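Local atomic coordinates of DNA polymerase II large subunit (Pyrococcus horikoshii, PDB entry 7OEC), a protein that is named for a replicative DNA polymerase subunit but here consists of its intein, which probably excises itself by protein splicing and joins the flanking polymerase segments. Residues Val52-Val63 with Leu151-Ile160. The protein carries 2 engineered substitutions. Numbering follows the deposited sequence. Where two conformers were deposited one is given.
Sequences VYSFNPEEGKVV and LNAKKYHTVI
The Tyr156 ring meets the amide of Asn56 obliquely, their planes 42° apart, with Tyr156 CE1 3.7 Å from Asn56 CG; CG of Lys155 lies over the centre of one ring face. On the CE2 side, Val63 CG1 touches CE2 and OH of Tyr156, 3.8 Å from Tyr156 OH, and Tyr156 CB rests on Ser54 CB. Asn56 CG stands anti to the backbone N (chi1 177°), which sets the amide beside the ring while OD1 takes the N-H of Glu58 in an Asx turn. An alanine here would keep CB near the ring but would probably leave Tyr156 without its amide neighbour and the Glu58 N-H without its acceptor. Further along, two hydroxyls grip main-chain carbonyls in exchange: in one of its two conformers Ser54 OG donates to Thr158 O (2.8 Å), and Thr158 OG1 to Phe55 O (2.7 Å). A water links Tyr53 O to Ile160 N. Beyond, Val52 CG1 meets Ala153 CB at 3.8 Å. Strand 158-160 crosses strand 52-56 at 118°, the two joined by these hydroxyl bonds and the water. The hairpin 52-63, turning through a G1 beta bulge at Gly60 and Lys61, packs here against the C-terminal part of the all-beta Hint fold typical of intein splicing domains.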
loop_
_atom_site.group_PDB
_atom_site.type_symbol
_atom_site.label_atom_id
_atom_site.label_comp_id
_atom_site.label_asym_id
_atom_site.label_seq_id
_atom_site.Cartn_x
_atom_site.Cartn_y
_atom_site.Cartn_z
ATOM N N VAL A 52 -5.718 1.172 10.364
ATOM C CA VAL A 52 -5.089 0.480 9.253
ATOM C C VAL A 52 -4.184 -0.604 9.807
ATOM O O VAL A 52 -3.555 -0.436 10.861
ATOM C CB VAL A 52 -4.364 1.483 8.334
ATOM C CG1 VAL A 52 -3.169 2.147 9.004
ATOM C CG2 VAL A 52 -3.924 0.785 7.075
ATOM N N TYR A 53 -4.160 -1.752 9.139
ATOM C CA TYR A 53 -3.192 -2.766 9.517
ATOM C C TYR A 53 -1.829 -2.476 8.898
ATOM O O TYR A 53 -1.689 -2.186 7.708
ATOM C CB TYR A 53 -3.674 -4.121 9.056
ATOM C CG TYR A 53 -4.780 -4.741 9.895
ATOM C CD1 TYR A 53 -4.479 -5.562 10.952
ATOM C CD2 TYR A 53 -6.102 -4.549 9.589
ATOM C CE1 TYR A 53 -5.446 -6.158 11.676
ATOM C CE2 TYR A 53 -7.100 -5.149 10.316
ATOM C CZ TYR A 53 -6.761 -5.955 11.365
ATOM O OH TYR A 53 -7.681 -6.604 12.149
ATOM N N SER A 54 -0.824 -2.539 9.723
ATOM C CA SER A 54 0.539 -2.270 9.307
ATOM C C SER A 54 1.399 -3.460 9.684
ATOM O O SER A 54 0.986 -4.363 10.398
ATOM C CB SER A 54 1.138 -1.012 9.970
ATOM O OG SER A 54 0.471 0.158 9.578
ATOM N N PHE A 55 2.608 -3.456 9.186
ATOM C CA PHE A 55 3.591 -4.455 9.545
ATOM C C PHE A 55 4.728 -3.731 10.248
ATOM O O PHE A 55 5.266 -2.746 9.718
ATOM C CB PHE A 55 4.103 -5.198 8.307
ATOM C CG PHE A 55 4.808 -6.476 8.631
ATOM C CD1 PHE A 55 6.193 -6.552 8.656
ATOM C CD2 PHE A 55 4.070 -7.603 8.979
ATOM C CE1 PHE A 55 6.809 -7.743 8.990
ATOM C CE2 PHE A 55 4.694 -8.786 9.320
ATOM C CZ PHE A 55 6.056 -8.860 9.312
ATOM N N ASN A 56 5.056 -4.196 11.460
ATOM C CA ASN A 56 6.130 -3.645 12.258
ATOM C C ASN A 56 7.376 -4.468 11.980
ATOM O O ASN A 56 7.495 -5.614 12.475
ATOM C CB ASN A 56 5.804 -3.693 13.736
ATOM C CG ASN A 56 6.933 -3.200 14.544
ATOM O OD1 ASN A 56 7.926 -2.709 13.995
ATOM N ND2 ASN A 56 6.799 -3.271 15.849
ATOM N N PRO A 57 8.303 -3.926 11.183
ATOM C CA PRO A 57 9.486 -4.714 10.830
ATOM C C PRO A 57 10.409 -4.933 11.999
ATOM O O PRO A 57 11.233 -5.845 11.943
ATOM C CB PRO A 57 10.160 -3.873 9.746
ATOM C CG PRO A 57 9.773 -2.415 10.112
ATOM C CD PRO A 57 8.351 -2.547 10.626
ATOM N N GLU A 58 10.318 -4.146 13.067
ATOM C CA GLU A 58 11.255 -4.359 14.165
ATOM C C GLU A 58 10.914 -5.614 14.951
ATOM O O GLU A 58 11.771 -6.136 15.681
ATOM C CB GLU A 58 11.259 -3.155 15.111
ATOM C CG GLU A 58 11.883 -1.906 14.505
ATOM C CD GLU A 58 11.821 -0.637 15.389
ATOM O OE1 GLU A 58 11.500 -0.736 16.584
ATOM O OE2 GLU A 58 12.157 0.479 14.901
ATOM N N GLU A 59 9.658 -6.079 14.841
ATOM C CA GLU A 59 9.157 -7.235 15.581
ATOM C C GLU A 59 8.561 -8.281 14.660
ATOM O O GLU A 59 8.200 -9.358 15.130
ATOM C CB GLU A 59 8.141 -6.831 16.686
ATOM C CG GLU A 59 8.866 -6.066 17.758
ATOM C CD GLU A 59 8.064 -5.703 19.016
ATOM O OE1 GLU A 59 6.814 -5.786 19.018
ATOM O OE2 GLU A 59 8.739 -5.278 20.003
ATOM N N GLY A 60 8.492 -8.020 13.362
ATOM C CA GLY A 60 7.944 -9.012 12.452
ATOM C C GLY A 60 6.475 -9.276 12.704
ATOM O O GLY A 60 6.001 -10.408 12.533
ATOM N N LYS A 61 5.733 -8.257 13.143
ATOM C CA LYS A 61 4.362 -8.482 13.609
ATOM C C LYS A 61 3.398 -7.556 12.873
ATOM O O LYS A 61 3.721 -6.409 12.597
ATOM C CB LYS A 61 4.198 -8.150 15.123
ATOM C CG LYS A 61 4.695 -9.188 16.068
ATOM C CD LYS A 61 4.130 -8.931 17.468
ATOM C CE LYS A 61 4.065 -7.427 17.787
ATOM N NZ LYS A 61 3.903 -7.108 19.217
ATOM N N VAL A 62 2.187 -8.040 12.604
ATOM C CA VAL A 62 1.092 -7.175 12.175
ATOM C C VAL A 62 0.561 -6.374 13.363
ATOM O O VAL A 62 0.351 -6.895 14.471
ATOM C CB VAL A 62 0.000 -8.071 11.565
ATOM C CG1 VAL A 62 -1.252 -7.274 11.194
ATOM C CG2 VAL A 62 0.541 -8.735 10.333
ATOM N N VAL A 63 0.326 -5.091 13.142
ATOM C CA VAL A 63 -0.113 -4.200 14.203
ATOM C C VAL A 63 -1.192 -3.335 13.599
ATOM O O VAL A 63 -1.276 -3.200 12.386
ATOM C CB VAL A 63 1.053 -3.321 14.679
ATOM C CG1 VAL A 63 0.638 -2.352 15.819
ATOM C CG2 VAL A 63 2.184 -4.195 15.176
ATOM N N LEU A 151 -2.032 7.519 1.719
ATOM C CA LEU A 151 -2.437 7.707 3.097
ATOM C C LEU A 151 -1.191 7.820 3.940
ATOM O O LEU A 151 -0.113 7.397 3.540
ATOM C CB LEU A 151 -3.277 6.565 3.666
ATOM C CG LEU A 151 -2.605 5.225 3.871
ATOM C CD1 LEU A 151 -3.450 4.358 4.723
ATOM C CD2 LEU A 151 -2.224 4.547 2.584
ATOM N N ASN A 152 -1.355 8.392 5.113
ATOM C CA ASN A 152 -0.298 8.401 6.110
ATOM C C ASN A 152 -0.791 7.632 7.317
ATOM O O ASN A 152 -1.807 7.988 7.922
ATOM C CB ASN A 152 0.112 9.795 6.573
ATOM C CG ASN A 152 1.303 9.747 7.604
ATOM O OD1 ASN A 152 2.245 8.935 7.489
ATOM N ND2 ASN A 152 1.261 10.629 8.582
ATOM N N ALA A 153 -0.078 6.557 7.635
ATOM C CA ALA A 153 -0.347 5.698 8.774
ATOM C C ALA A 153 0.605 6.081 9.880
ATOM O O ALA A 153 1.815 6.151 9.660
ATOM C CB ALA A 153 -0.044 4.246 8.424
ATOM N N LYS A 154 0.074 6.234 11.076
ATOM C CA LYS A 154 0.874 6.704 12.194
ATOM C C LYS A 154 1.963 5.688 12.533
ATOM O O LYS A 154 1.701 4.495 12.646
ATOM C CB LYS A 154 -0.053 6.905 13.394
ATOM C CG LYS A 154 0.599 7.518 14.632
ATOM C CD LYS A 154 -0.047 8.865 14.974
ATOM C CE LYS A 154 0.460 9.457 16.261
ATOM N NZ LYS A 154 -0.552 10.460 16.791
ATOM N N LYS A 155 3.195 6.154 12.673
ATOM C CA LYS A 155 4.318 5.363 13.191
ATOM C C LYS A 155 5.005 4.402 12.206
ATOM O O LYS A 155 6.182 4.574 11.872
ATOM C CB LYS A 155 3.954 4.649 14.518
ATOM C CG LYS A 155 5.144 4.006 15.206
ATOM C CD LYS A 155 4.787 3.529 16.614
ATOM C CE LYS A 155 5.888 2.681 17.173
ATOM N N TYR A 156 4.319 3.375 11.739
ATOM C CA TYR A 156 4.985 2.293 11.003
ATOM C C TYR A 156 5.154 2.533 9.498
ATOM O O TYR A 156 6.115 2.060 8.860
ATOM C CB TYR A 156 4.165 1.020 11.220
ATOM C CG TYR A 156 4.033 0.657 12.665
ATOM C CD1 TYR A 156 5.119 0.208 13.389
ATOM C CD2 TYR A 156 2.858 0.859 13.328
ATOM C CE1 TYR A 156 5.000 -0.064 14.711
ATOM C CE2 TYR A 156 2.754 0.624 14.637
ATOM C CZ TYR A 156 3.810 0.131 15.325
ATOM O OH TYR A 156 3.661 -0.145 16.664
ATOM N N HIS A 157 4.217 3.247 8.918
ATOM C CA HIS A 157 4.277 3.636 7.513
ATOM C C HIS A 157 4.356 2.458 6.555
ATOM O O HIS A 157 4.878 2.595 5.449
ATOM C CB HIS A 157 5.392 4.643 7.202
ATOM C CG HIS A 157 5.423 5.821 8.122
ATOM N ND1 HIS A 157 4.296 6.484 8.578
ATOM C CD2 HIS A 157 6.474 6.422 8.722
ATOM C CE1 HIS A 157 4.660 7.461 9.392
ATOM N NE2 HIS A 157 5.974 7.413 9.529
ATOM N N THR A 158 3.778 1.328 6.941
ATOM C CA THR A 158 3.589 0.183 6.068
ATOM C C THR A 158 2.109 -0.169 6.062
ATOM O O THR A 158 1.353 0.217 6.961
ATOM C CB THR A 158 4.393 -0.994 6.567
ATOM O OG1 THR A 158 4.013 -1.247 7.898
ATOM C CG2 THR A 158 5.862 -0.679 6.580
ATOM N N VAL A 159 1.706 -0.861 5.001
ATOM C CA VAL A 159 0.319 -1.212 4.759
ATOM C C VAL A 159 0.311 -2.600 4.136
ATOM O O VAL A 159 1.339 -3.120 3.679
ATOM C CB VAL A 159 -0.391 -0.190 3.842
ATOM C CG1 VAL A 159 -0.516 1.177 4.507
ATOM C CG2 VAL A 159 0.341 -0.017 2.528
ATOM N N ILE A 160 -0.874 -3.201 4.131
ATOM C CA ILE A 160 -1.094 -4.542 3.605
ATOM C C ILE A 160 -2.130 -4.424 2.499
ATOM O O ILE A 160 -3.285 -4.072 2.758
ATOM C CB ILE A 160 -1.505 -5.513 4.716
ATOM C CG1 ILE A 160 -0.368 -5.538 5.769
ATOM C CG2 ILE A 160 -1.754 -6.885 4.131
ATOM C CD1 ILE A 160 -0.654 -6.315 6.959
HETATM O O HOH W 1 -3.084 -2.098 5.511
#